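Local structure of ribokinase, putative (Burkholderia thailandensis, 3B1P) at residues A[4-9]-A[65-70]; A[51-56]-A[254-259]; A[138-143]-A[162-167]. The protein is a nucleoside kinase of the ribokinase-like PfkB family that binds inosine and ADP and probably transfers a phosphate group to the nucleoside. All coordinates share one frame; numbering follows the deposited sequence. Where two conformers were deposited one is given.

Interaction 1. Residues A[4-9]-A[65-70]; sequences LICGSI and RMMGTL. With NOS (inosine), chain B.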
loop_
_atom_site.group_PDB
_atom_site.type_symbol
_atom_site.label_atom_id
_atom_site.label_comp_id
_atom_site.label_asym_id
_atom_site.label_seq_id
_atom_site.Cartn_x
_atom_site.Cartn_y
_atom_site.Cartn_z
ATOM N N LEU A 4 -31.809 -4.341 -2.949
ATOM C CA LEU A 4 -30.898 -5.465 -2.690
ATOM C C LEU A 4 -29.487 -4.943 -2.924
ATOM O O LEU A 4 -29.237 -4.381 -3.991
ATOM C CB LEU A 4 -31.205 -6.629 -3.619
ATOM C CG LEU A 4 -30.469 -7.962 -3.389
ATOM C CD1 LEU A 4 -31.027 -8.561 -2.077
ATOM C CD2 LEU A 4 -30.666 -8.921 -4.536
ATOM N N ILE A 5 -28.607 -5.163 -1.969
ATOM C CA ILE A 5 -27.248 -4.663 -2.102
ATOM C C ILE A 5 -26.263 -5.803 -2.133
ATOM O O ILE A 5 -25.946 -6.416 -1.117
ATOM C CB ILE A 5 -26.891 -3.703 -1.055
ATOM C CG1 ILE A 5 -27.871 -2.538 -1.078
ATOM C CG2 ILE A 5 -25.486 -3.182 -1.280
ATOM C CD1 ILE A 5 -27.900 -1.901 0.180
ATOM N N CYS A 6 -25.794 -6.074 -3.350
ATOM C CA CYS A 6 -24.980 -7.296 -3.556
ATOM C C CYS A 6 -23.523 -6.824 -3.557
ATOM O O CYS A 6 -23.178 -5.856 -4.225
ATOM C CB CYS A 6 -25.293 -7.999 -4.841
ATOM S SG CYS A 6 -27.003 -8.537 -5.081
ATOM N N GLY A 7 -22.700 -7.484 -2.773
ATOM C CA GLY A 7 -21.283 -7.154 -2.776
ATOM C C GLY A 7 -20.573 -7.701 -1.593
ATOM O O GLY A 7 -21.117 -8.511 -0.822
ATOM N N SER A 8 -19.334 -7.264 -1.402
ATOM C CA SER A 8 -18.506 -7.811 -0.337
ATOM C C SER A 8 -18.950 -7.299 1.040
ATOM O O SER A 8 -19.526 -6.192 1.197
ATOM C CB SER A 8 -17.023 -7.468 -0.554
ATOM O OG SER A 8 -16.842 -6.079 -0.622
ATOM N N ILE A 9 -18.706 -8.150 2.026
ATOM C CA ILE A 9 -18.866 -7.787 3.415
ATOM C C ILE A 9 -17.567 -8.182 4.051
ATOM O O ILE A 9 -17.128 -9.330 3.914
ATOM C CB ILE A 9 -20.076 -8.483 4.086
ATOM C CG1 ILE A 9 -21.298 -8.420 3.161
ATOM C CG2 ILE A 9 -20.307 -7.897 5.485
ATOM C CD1 ILE A 9 -22.506 -9.366 3.639
ATOM N N ARG A 65 -31.139 -4.359 1.865
ATOM C CA ARG A 65 -31.053 -5.790 2.145
ATOM C C ARG A 65 -29.723 -6.265 1.589
ATOM O O ARG A 65 -29.651 -6.474 0.388
ATOM C CB ARG A 65 -32.171 -6.552 1.459
ATOM C CG ARG A 65 -33.606 -6.006 1.678
ATOM C CD ARG A 65 -34.208 -6.395 3.035
ATOM N NE ARG A 65 -35.508 -5.733 3.257
ATOM C CZ ARG A 65 -36.718 -6.265 3.031
ATOM N NH1 ARG A 65 -36.864 -7.513 2.593
ATOM N NH2 ARG A 65 -37.821 -5.534 3.276
ATOM N N MET A 66 -28.733 -6.429 2.455
ATOM C CA MET A 66 -27.372 -6.896 2.017
ATOM C C MET A 66 -27.439 -8.327 1.564
ATOM O O MET A 66 -28.089 -9.140 2.257
ATOM C CB MET A 66 -26.389 -6.804 3.156
ATOM C CG MET A 66 -26.041 -5.401 3.548
ATOM S SD MET A 66 -25.127 -5.164 5.096
ATOM C CE MET A 66 -23.853 -6.292 4.829
ATOM N N MET A 67 -26.829 -8.649 0.404
ATOM C CA MET A 67 -26.696 -10.017 -0.066
ATOM C C MET A 67 -25.176 -10.231 -0.208
ATOM O O MET A 67 -24.535 -9.592 -1.059
ATOM C CB MET A 67 -27.430 -10.214 -1.372
ATOM C CG MET A 67 -27.206 -11.631 -2.056
ATOM S SD MET A 67 -28.248 -12.069 -3.378
ATOM C CE MET A 67 -29.732 -12.571 -2.414
ATOM N N GLY A 68 -24.599 -11.065 0.649
ATOM C CA GLY A 68 -23.153 -11.281 0.608
ATOM C C GLY A 68 -22.911 -12.475 1.452
ATOM O O GLY A 68 -23.808 -12.889 2.219
ATOM N N THR A 69 -21.673 -12.963 1.394
ATOM C CA THR A 69 -21.271 -14.104 2.366
ATOM C C THR A 69 -20.231 -13.647 3.430
ATOM O O THR A 69 -19.294 -12.851 3.166
ATOM C CB THR A 69 -20.674 -15.227 1.503
ATOM O OG1 THR A 69 -19.854 -14.576 0.424
ATOM C CG2 THR A 69 -21.752 -16.023 0.889
ATOM N N LEU A 70 -20.346 -14.152 4.671
ATOM C CA LEU A 70 -19.411 -13.882 5.719
ATOM C C LEU A 70 -18.912 -15.286 6.153
ATOM O O LEU A 70 -19.482 -16.301 5.741
ATOM C CB LEU A 70 -20.083 -13.237 6.931
ATOM C CG LEU A 70 -20.261 -11.708 6.846
ATOM C CD1 LEU A 70 -21.218 -11.284 7.935
ATOM C CD2 LEU A 70 -18.956 -10.976 7.031
HETATM N N9 NOS B . -12.843 -3.998 -1.079
HETATM C C4 NOS B . -13.217 -5.010 -1.866
HETATM N N3 NOS B . -14.362 -5.733 -2.089
HETATM C C2 NOS B . -14.437 -6.709 -3.005
HETATM N N1 NOS B . -13.330 -7.025 -3.754
HETATM C C6 NOS B . -12.140 -6.390 -3.601
HETATM O O6 NOS B . -11.110 -6.703 -4.429
HETATM C C5 NOS B . -12.009 -5.256 -2.687
HETATM N N7 NOS B . -11.031 -4.419 -2.294
HETATM C C8 NOS B . -11.540 -3.626 -1.292
HETATM C "C5'" NOS B . -14.298 0.323 -0.242
HETATM O "O5'" NOS B . -15.162 0.553 -1.382
HETATM C "C4'" NOS B . -14.455 -1.146 0.182
HETATM O "O4'" NOS B . -13.937 -2.005 -0.829
HETATM C "C1'" NOS B . -13.753 -3.303 -0.162
HETATM C "C2'" NOS B . -13.172 -2.922 1.165
HETATM O "O2'" NOS B . -13.698 -3.877 2.094
HETATM C "C3'" NOS B . -13.667 -1.507 1.436
HETATM O "O3'" NOS B . -14.543 -1.469 2.609
HETATM O O HOH W 1 -20.248 -11.135 -0.613
HETATM O O HOH W 2 -16.780 -12.086 4.053
HETATM O O HOH W 3 -18.254 -10.899 1.199
#
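Strands 3-6 and 64-71 run parallel, side by side, in the large central sheet of the ribokinase fold, and residues 4-9 carry on from the sheet to the inosine pocket. Ile5 is bonded through both its N and its O. Its N donates to Arg65 O at 2.9 Å, and its O accepts from Met67 N at 2.8 Å. A longer bond, Gly7 N to Met67 O at 3.3 Å, ends the ladder. Beyond it the backbones part and water fills in: one water accepts from Thr69 N and also bonds to Gly7 O, and two others join Ile9 to Thr69 O. At the pocket end, Ser8 OG donates to inosine N3 at 2.9 Å. On the sheet face that carries Leu4 and Cys6, the sulfur of Met67 lies 4.1 Å from both Cys6 SG and Leu4 CD2. Ile9 turns back to the neighbouring strand. The side chains of Ile9 and Leu70 cross at about a right angle, CG2 of the first against CD2 of the second. The bend of Met66 at chi3 (51°) brings its methyl against Ile9, with CE 3.6 Å from Ile9 CD1.

Interaction 2. Residues A[51-56]-A[254-259]; sequences GNIAYA and AFRGGL. With NOS (inosine), chain B.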
loop_
_atom_site.group_PDB
_atom_site.type_symbol
_atom_site.label_atom_id
_atom_site.label_comp_id
_atom_site.label_asym_id
_atom_site.label_seq_id
_atom_site.Cartn_x
_atom_site.Cartn_y
_atom_site.Cartn_z
ATOM N N GLY A 51 -21.586 -3.816 2.709
ATOM C CA GLY A 51 -21.735 -3.245 4.045
ATOM C C GLY A 51 -21.804 -1.728 4.017
ATOM O O GLY A 51 -22.684 -1.105 4.616
ATOM N N ASN A 52 -20.893 -1.128 3.262
ATOM C CA ASN A 52 -20.794 0.344 3.229
ATOM C C ASN A 52 -21.993 0.954 2.518
ATOM O O ASN A 52 -22.510 1.981 2.980
ATOM C CB ASN A 52 -19.509 0.774 2.445
ATOM C CG ASN A 52 -18.208 0.228 3.081
ATOM O OD1 ASN A 52 -18.166 -0.138 4.261
ATOM N ND2 ASN A 52 -17.122 0.195 2.261
ATOM N N ILE A 53 -22.394 0.389 1.385
ATOM C CA ILE A 53 -23.519 0.947 0.583
ATOM C C ILE A 53 -24.823 0.778 1.374
ATOM O O ILE A 53 -25.608 1.723 1.472
ATOM C CB ILE A 53 -23.662 0.249 -0.739
ATOM C CG1 ILE A 53 -22.390 0.519 -1.568
ATOM C CG2 ILE A 53 -24.924 0.746 -1.530
ATOM C CD1 ILE A 53 -22.292 -0.471 -2.794
ATOM N N ALA A 54 -25.000 -0.384 1.997
ATOM C CA ALA A 54 -26.235 -0.604 2.797
ATOM C C ALA A 54 -26.266 0.355 4.011
ATOM O O ALA A 54 -27.366 0.888 4.376
ATOM C CB ALA A 54 -26.312 -2.030 3.271
ATOM N N TYR A 55 -25.109 0.619 4.590
ATOM C CA TYR A 55 -24.969 1.488 5.756
ATOM C C TYR A 55 -25.467 2.899 5.374
ATOM O O TYR A 55 -26.221 3.550 6.095
ATOM C CB TYR A 55 -23.507 1.591 6.257
ATOM C CG TYR A 55 -23.361 2.528 7.453
ATOM C CD1 TYR A 55 -23.791 2.124 8.735
ATOM C CD2 TYR A 55 -22.790 3.804 7.321
ATOM C CE1 TYR A 55 -23.630 2.979 9.833
ATOM C CE2 TYR A 55 -22.627 4.650 8.410
ATOM C CZ TYR A 55 -23.111 4.233 9.662
ATOM O OH TYR A 55 -22.949 5.085 10.711
ATOM N N ALA A 56 -24.994 3.373 4.222
ATOM C CA ALA A 56 -25.395 4.688 3.715
ATOM C C ALA A 56 -26.897 4.727 3.416
ATOM O O ALA A 56 -27.573 5.740 3.761
ATOM C CB ALA A 56 -24.571 5.058 2.451
ATOM N N ALA A 254 -20.652 5.409 -0.015
ATOM C CA ALA A 254 -21.598 6.360 0.646
ATOM C C ALA A 254 -22.361 7.037 -0.502
ATOM O O ALA A 254 -23.587 7.116 -0.507
ATOM C CB ALA A 254 -20.812 7.386 1.435
ATOM N N PHE A 255 -21.625 7.469 -1.533
ATOM C CA PHE A 255 -22.258 8.084 -2.699
ATOM C C PHE A 255 -23.292 7.127 -3.319
ATOM O O PHE A 255 -24.415 7.488 -3.616
ATOM C CB PHE A 255 -21.125 8.415 -3.736
ATOM C CG PHE A 255 -21.592 9.108 -4.996
ATOM C CD1 PHE A 255 -21.461 10.481 -5.101
ATOM C CD2 PHE A 255 -22.141 8.384 -6.059
ATOM C CE1 PHE A 255 -21.855 11.155 -6.325
ATOM C CE2 PHE A 255 -22.570 9.020 -7.231
ATOM C CZ PHE A 255 -22.433 10.403 -7.350
ATOM N N ARG A 256 -22.927 5.842 -3.498
ATOM C CA ARG A 256 -23.885 4.906 -4.094
ATOM C C ARG A 256 -25.163 4.691 -3.227
ATOM O O ARG A 256 -26.220 4.470 -3.767
ATOM C CB ARG A 256 -23.198 3.553 -4.295
ATOM C CG ARG A 256 -22.404 3.605 -5.642
ATOM C CD ARG A 256 -21.207 2.701 -5.569
ATOM N NE ARG A 256 -20.348 2.782 -6.764
ATOM C CZ ARG A 256 -19.575 3.818 -7.116
ATOM N NH1 ARG A 256 -19.591 4.971 -6.431
ATOM N NH2 ARG A 256 -18.776 3.715 -8.189
ATOM N N GLY A 257 -25.013 4.741 -1.912
ATOM C CA GLY A 257 -26.169 4.690 -0.969
ATOM C C GLY A 257 -27.111 5.854 -1.228
ATOM O O GLY A 257 -28.348 5.639 -1.381
ATOM N N GLY A 258 -26.540 7.053 -1.383
ATOM C CA GLY A 258 -27.363 8.223 -1.770
ATOM C C GLY A 258 -28.003 8.093 -3.123
ATOM O O GLY A 258 -29.183 8.432 -3.320
ATOM N N LEU A 259 -27.274 7.585 -4.127
ATOM C CA LEU A 259 -27.888 7.425 -5.427
ATOM C C LEU A 259 -29.019 6.429 -5.430
ATOM O O LEU A 259 -30.041 6.665 -6.056
ATOM C CB LEU A 259 -26.856 6.961 -6.468
ATOM C CG LEU A 259 -27.082 7.440 -7.884
ATOM C CD1 LEU A 259 -26.710 8.913 -8.031
ATOM C CD2 LEU A 259 -26.167 6.558 -8.725
HETATM N N9 NOS B . -12.843 -3.998 -1.079
HETATM C C4 NOS B . -13.217 -5.010 -1.866
HETATM N N3 NOS B . -14.362 -5.733 -2.089
HETATM C C2 NOS B . -14.437 -6.709 -3.005
HETATM N N1 NOS B . -13.330 -7.025 -3.754
HETATM C C6 NOS B . -12.140 -6.390 -3.601
HETATM O O6 NOS B . -11.110 -6.703 -4.429
HETATM C C5 NOS B . -12.009 -5.256 -2.687
HETATM N N7 NOS B . -11.031 -4.419 -2.294
HETATM C C8 NOS B . -11.540 -3.626 -1.292
HETATM C "C5'" NOS B . -14.298 0.323 -0.242
HETATM O "O5'" NOS B . -15.162 0.553 -1.382
HETATM C "C4'" NOS B . -14.455 -1.146 0.182
HETATM O "O4'" NOS B . -13.937 -2.005 -0.829
HETATM C "C1'" NOS B . -13.753 -3.303 -0.162
HETATM C "C2'" NOS B . -13.172 -2.922 1.165
HETATM O "O2'" NOS B . -13.698 -3.877 2.094
HETATM C "C3'" NOS B . -13.667 -1.507 1.436
HETATM O "O3'" NOS B . -14.543 -1.469 2.609
#
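Ile53 of helix 49-59 touches Arg256 and Gly257 of helix 251-264. Its CB carries two branches. CG2 lies over the backbone of the other helix, 4.0 Å from Gly257 N. CG1 stands beside the backbone N (chi1 -64°) and meets Arg256 CB at 4.2 Å, where the two side chains cross obliquely. CD1, at the tip, runs on past the helix pair to the side chains of Ile140 and Asp166.

Arg256 leaves the contact after CB. Its chain is extended from CG to NE, and the guanidinium group is held elsewhere: NH1 bonds to Gly252 O.

One turn after Ile53, Ala56 points its methyl at the second helix. Ala56 CB lies 3.7 Å from Ala254 CA and 3.8 Å from Gly257 CA. Gly257 has no side chain, so backbone and methyl meet directly. The short segments therefore come within 7.3 Å of each other, axis to axis, at a crossing angle of -47°. No hydrogen bond joins them.

Asn52, just before Ile53, faces the nucleoside. Its ND2 donates to inosine O3' at 3.1 Å and also bonds to Asp253 OD2, while OD1 accepts from Gln290 NE2. The amide is thus gripped at both ends, which fixes its rotation. Asp253 itself binds inosine. Close helix packing through small residues here sets the ribose-binding Asn52 beside the start of helix 251-264, where the Gly-Xaa-Gly-Asp motif of the PfkB family lies, between the nucleoside and ADP sites.

Interaction 3. Residues A[138-143]-A[162-167]; sequences LAIVGP and PFIFDP. With NOS (inosine), chain B.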
loop_
_atom_site.group_PDB
_atom_site.type_symbol
_atom_site.label_atom_id
_atom_site.label_comp_id
_atom_site.label_asym_id
_atom_site.label_seq_id
_atom_site.Cartn_x
_atom_site.Cartn_y
_atom_site.Cartn_z
ATOM N N LEU A 138 -35.106 -2.632 -6.680
ATOM C CA LEU A 138 -33.864 -1.953 -7.180
ATOM C C LEU A 138 -32.716 -2.745 -6.585
ATOM O O LEU A 138 -32.817 -3.219 -5.450
ATOM C CB LEU A 138 -33.778 -0.500 -6.647
ATOM C CG LEU A 138 -32.563 0.349 -7.084
ATOM C CD1 LEU A 138 -32.484 0.466 -8.572
ATOM C CD2 LEU A 138 -32.664 1.759 -6.399
ATOM N N ALA A 139 -31.581 -2.817 -7.285
ATOM C CA ALA A 139 -30.459 -3.500 -6.720
ATOM C C ALA A 139 -29.162 -2.811 -7.152
ATOM O O ALA A 139 -29.181 -1.968 -8.063
ATOM C CB ALA A 139 -30.418 -4.973 -7.240
ATOM N N ILE A 140 -28.094 -3.197 -6.483
ATOM C CA ILE A 140 -26.739 -2.847 -6.935
ATOM C C ILE A 140 -25.917 -4.134 -6.923
ATOM O O ILE A 140 -26.065 -4.924 -6.000
ATOM C CB ILE A 140 -26.079 -1.689 -6.098
ATOM C CG1 ILE A 140 -24.685 -1.342 -6.702
ATOM C CG2 ILE A 140 -25.966 -1.990 -4.555
ATOM C CD1 ILE A 140 -24.227 0.084 -6.221
ATOM N N VAL A 141 -25.070 -4.301 -7.923
ATOM C CA VAL A 141 -24.088 -5.416 -7.941
ATOM C C VAL A 141 -22.716 -4.782 -7.841
ATOM O O VAL A 141 -22.298 -4.131 -8.809
ATOM C CB VAL A 141 -24.241 -6.170 -9.235
ATOM C CG1 VAL A 141 -23.177 -7.295 -9.334
ATOM C CG2 VAL A 141 -25.639 -6.771 -9.298
ATOM N N GLY A 142 -22.068 -4.937 -6.669
ATOM C CA GLY A 142 -20.811 -4.300 -6.315
ATOM C C GLY A 142 -19.701 -5.342 -6.315
ATOM O O GLY A 142 -19.953 -6.541 -6.591
ATOM N N PRO A 143 -18.488 -4.886 -6.004
ATOM C CA PRO A 143 -17.297 -5.775 -5.987
ATOM C C PRO A 143 -17.554 -6.997 -5.077
ATOM O O PRO A 143 -17.999 -6.852 -3.896
ATOM C CB PRO A 143 -16.217 -4.853 -5.408
ATOM C CG PRO A 143 -16.608 -3.467 -5.908
ATOM C CD PRO A 143 -18.166 -3.510 -5.625
ATOM N N PRO A 162 -34.267 -3.762 -11.907
ATOM C CA PRO A 162 -33.200 -2.890 -12.459
ATOM C C PRO A 162 -32.034 -2.787 -11.491
ATOM O O PRO A 162 -32.218 -2.755 -10.238
ATOM C CB PRO A 162 -33.875 -1.518 -12.587
ATOM C CG PRO A 162 -35.053 -1.589 -11.595
ATOM C CD PRO A 162 -35.509 -3.025 -11.660
ATOM N N PHE A 163 -30.810 -2.736 -12.029
ATOM C CA PHE A 163 -29.690 -2.659 -11.092
ATOM C C PHE A 163 -28.592 -1.676 -11.517
ATOM O O PHE A 163 -28.427 -1.456 -12.693
ATOM C CB PHE A 163 -29.071 -4.062 -10.755
ATOM C CG PHE A 163 -28.433 -4.761 -11.937
ATOM C CD1 PHE A 163 -27.068 -4.601 -12.181
ATOM C CD2 PHE A 163 -29.203 -5.621 -12.778
ATOM C CE1 PHE A 163 -26.458 -5.277 -13.268
ATOM C CE2 PHE A 163 -28.599 -6.302 -13.880
ATOM C CZ PHE A 163 -27.228 -6.111 -14.110
ATOM N N ILE A 164 -27.888 -1.135 -10.512
ATOM C CA ILE A 164 -26.636 -0.363 -10.744
ATOM C C ILE A 164 -25.510 -1.400 -10.792
ATOM O O ILE A 164 -25.388 -2.242 -9.867
ATOM C CB ILE A 164 -26.357 0.549 -9.597
ATOM C CG1 ILE A 164 -27.480 1.612 -9.486
ATOM C CG2 ILE A 164 -25.059 1.338 -9.869
ATOM C CD1 ILE A 164 -27.121 2.606 -8.330
ATOM N N PHE A 165 -24.726 -1.362 -11.865
ATOM C CA PHE A 165 -23.534 -2.204 -11.958
ATOM C C PHE A 165 -22.360 -1.367 -11.472
ATOM O O PHE A 165 -22.130 -0.287 -11.994
ATOM C CB PHE A 165 -23.374 -2.677 -13.393
ATOM C CG PHE A 165 -22.128 -3.520 -13.637
ATOM C CD1 PHE A 165 -21.860 -4.662 -12.854
ATOM C CD2 PHE A 165 -21.288 -3.216 -14.713
ATOM C CE1 PHE A 165 -20.720 -5.431 -13.127
ATOM C CE2 PHE A 165 -20.158 -3.988 -14.962
ATOM C CZ PHE A 165 -19.894 -5.108 -14.183
ATOM N N ASP A 166 -21.620 -1.902 -10.486
ATOM C CA ASP A 166 -20.577 -1.194 -9.779
ATOM C C ASP A 166 -19.375 -2.118 -9.700
ATOM O O ASP A 166 -19.115 -2.680 -8.644
ATOM C CB ASP A 166 -21.160 -0.887 -8.357
ATOM C CG ASP A 166 -20.154 -0.361 -7.364
ATOM O OD1 ASP A 166 -19.178 0.355 -7.736
ATOM O OD2 ASP A 166 -20.312 -0.717 -6.134
ATOM N N PRO A 167 -18.652 -2.324 -10.812
ATOM C CA PRO A 167 -17.634 -3.397 -10.765
ATOM C C PRO A 167 -16.463 -3.104 -9.843
ATOM O O PRO A 167 -15.874 -4.046 -9.275
ATOM C CB PRO A 167 -17.196 -3.544 -12.235
ATOM C CG PRO A 167 -17.479 -2.124 -12.830
ATOM C CD PRO A 167 -18.776 -1.727 -12.149
HETATM N N9 NOS B . -12.843 -3.998 -1.079
HETATM C C4 NOS B . -13.217 -5.010 -1.866
HETATM N N3 NOS B . -14.362 -5.733 -2.089
HETATM C C2 NOS B . -14.437 -6.709 -3.005
HETATM N N1 NOS B . -13.330 -7.025 -3.754
HETATM C C6 NOS B . -12.140 -6.390 -3.601
HETATM O O6 NOS B . -11.110 -6.703 -4.429
HETATM C C5 NOS B . -12.009 -5.256 -2.687
HETATM N N7 NOS B . -11.031 -4.419 -2.294
HETATM C C8 NOS B . -11.540 -3.626 -1.292
HETATM C "C5'" NOS B . -14.298 0.323 -0.242
HETATM O "O5'" NOS B . -15.162 0.553 -1.382
HETATM C "C4'" NOS B . -14.455 -1.146 0.182
HETATM O "O4'" NOS B . -13.937 -2.005 -0.829
HETATM C "C1'" NOS B . -13.753 -3.303 -0.162
HETATM C "C2'" NOS B . -13.172 -2.922 1.165
HETATM O "O2'" NOS B . -13.698 -3.877 2.094
HETATM C "C3'" NOS B . -13.667 -1.507 1.436
HETATM O "O3'" NOS B . -14.543 -1.469 2.609
#
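Ile140 and Asp166 both place their first side-chain branch opposite the backbone N (chi1 -177° and 170°). Ile140 CG1 then lies against the neighbouring strand, 3.8 Å from Ile164 CB, and its CD1 reaches Asp166 CB at 3.9 Å. The Asp166 carboxylate turns toward the Gly142-Pro143 corner, where OD2 is 3.6 Å from Pro143 CD. Its other oxygen, OD1, has its partner outside the two segments, in Arg256.

Four backbone bonds join the parallel strands. Ala139 N donates to Pro162 O and Ile164 N to Ala139 O. Val141 N then donates to Ile164 O at 2.8 Å, and Asp166 N to Val141 O at 2.9 Å. The last bond carries the pairing beyond strand 163-165.

The face with Ala139, Val141 and Phe163 is covered by helix 146-159. There Val141 CG2 touches Phe163 CD1 at 3.9 Å. Pro167 CD sits over the centre of the Phe165 ring, 3.8 Å above its plane. The face with Ile140 and Ile164 packs on Leu260 of helix 251-264.

Two residues beyond the end of strand 138-141, Pro143 CB meets inosine C2 at 3.5 Å. Strand 138-141, helix 146-159 and strand 163-165 form a beta-alpha-beta unit. Its C-terminal strand ends lead to the nucleoside site, as is common in Rossmann-like folds.

Interactions 1 and 3 are neighbours in one sheet. Strand 3-6 pairs with strand 138-141 and the residue after it through Cys6 N to Ile140 O at 2.9 Å and Cys6 O to Gly142 N at 2.8 Å, both probable hydrogen bonds. Interaction 2 lies over this sheet. Helix 49-59 packs on interaction 1, with Met66 CG 3.4 Å from Ala54 CB. Helix 251-264 is tied to interaction 3 by the salt bridge of Arg256 NE and Asp166 OD1, at 2.9 Å. All three reach the same inosine: interaction 1 at the base, interaction 2 at the ribose, interaction 3 at the base again. Ser36 OG of the second subunit is also hydrogen-bonded to this inosine.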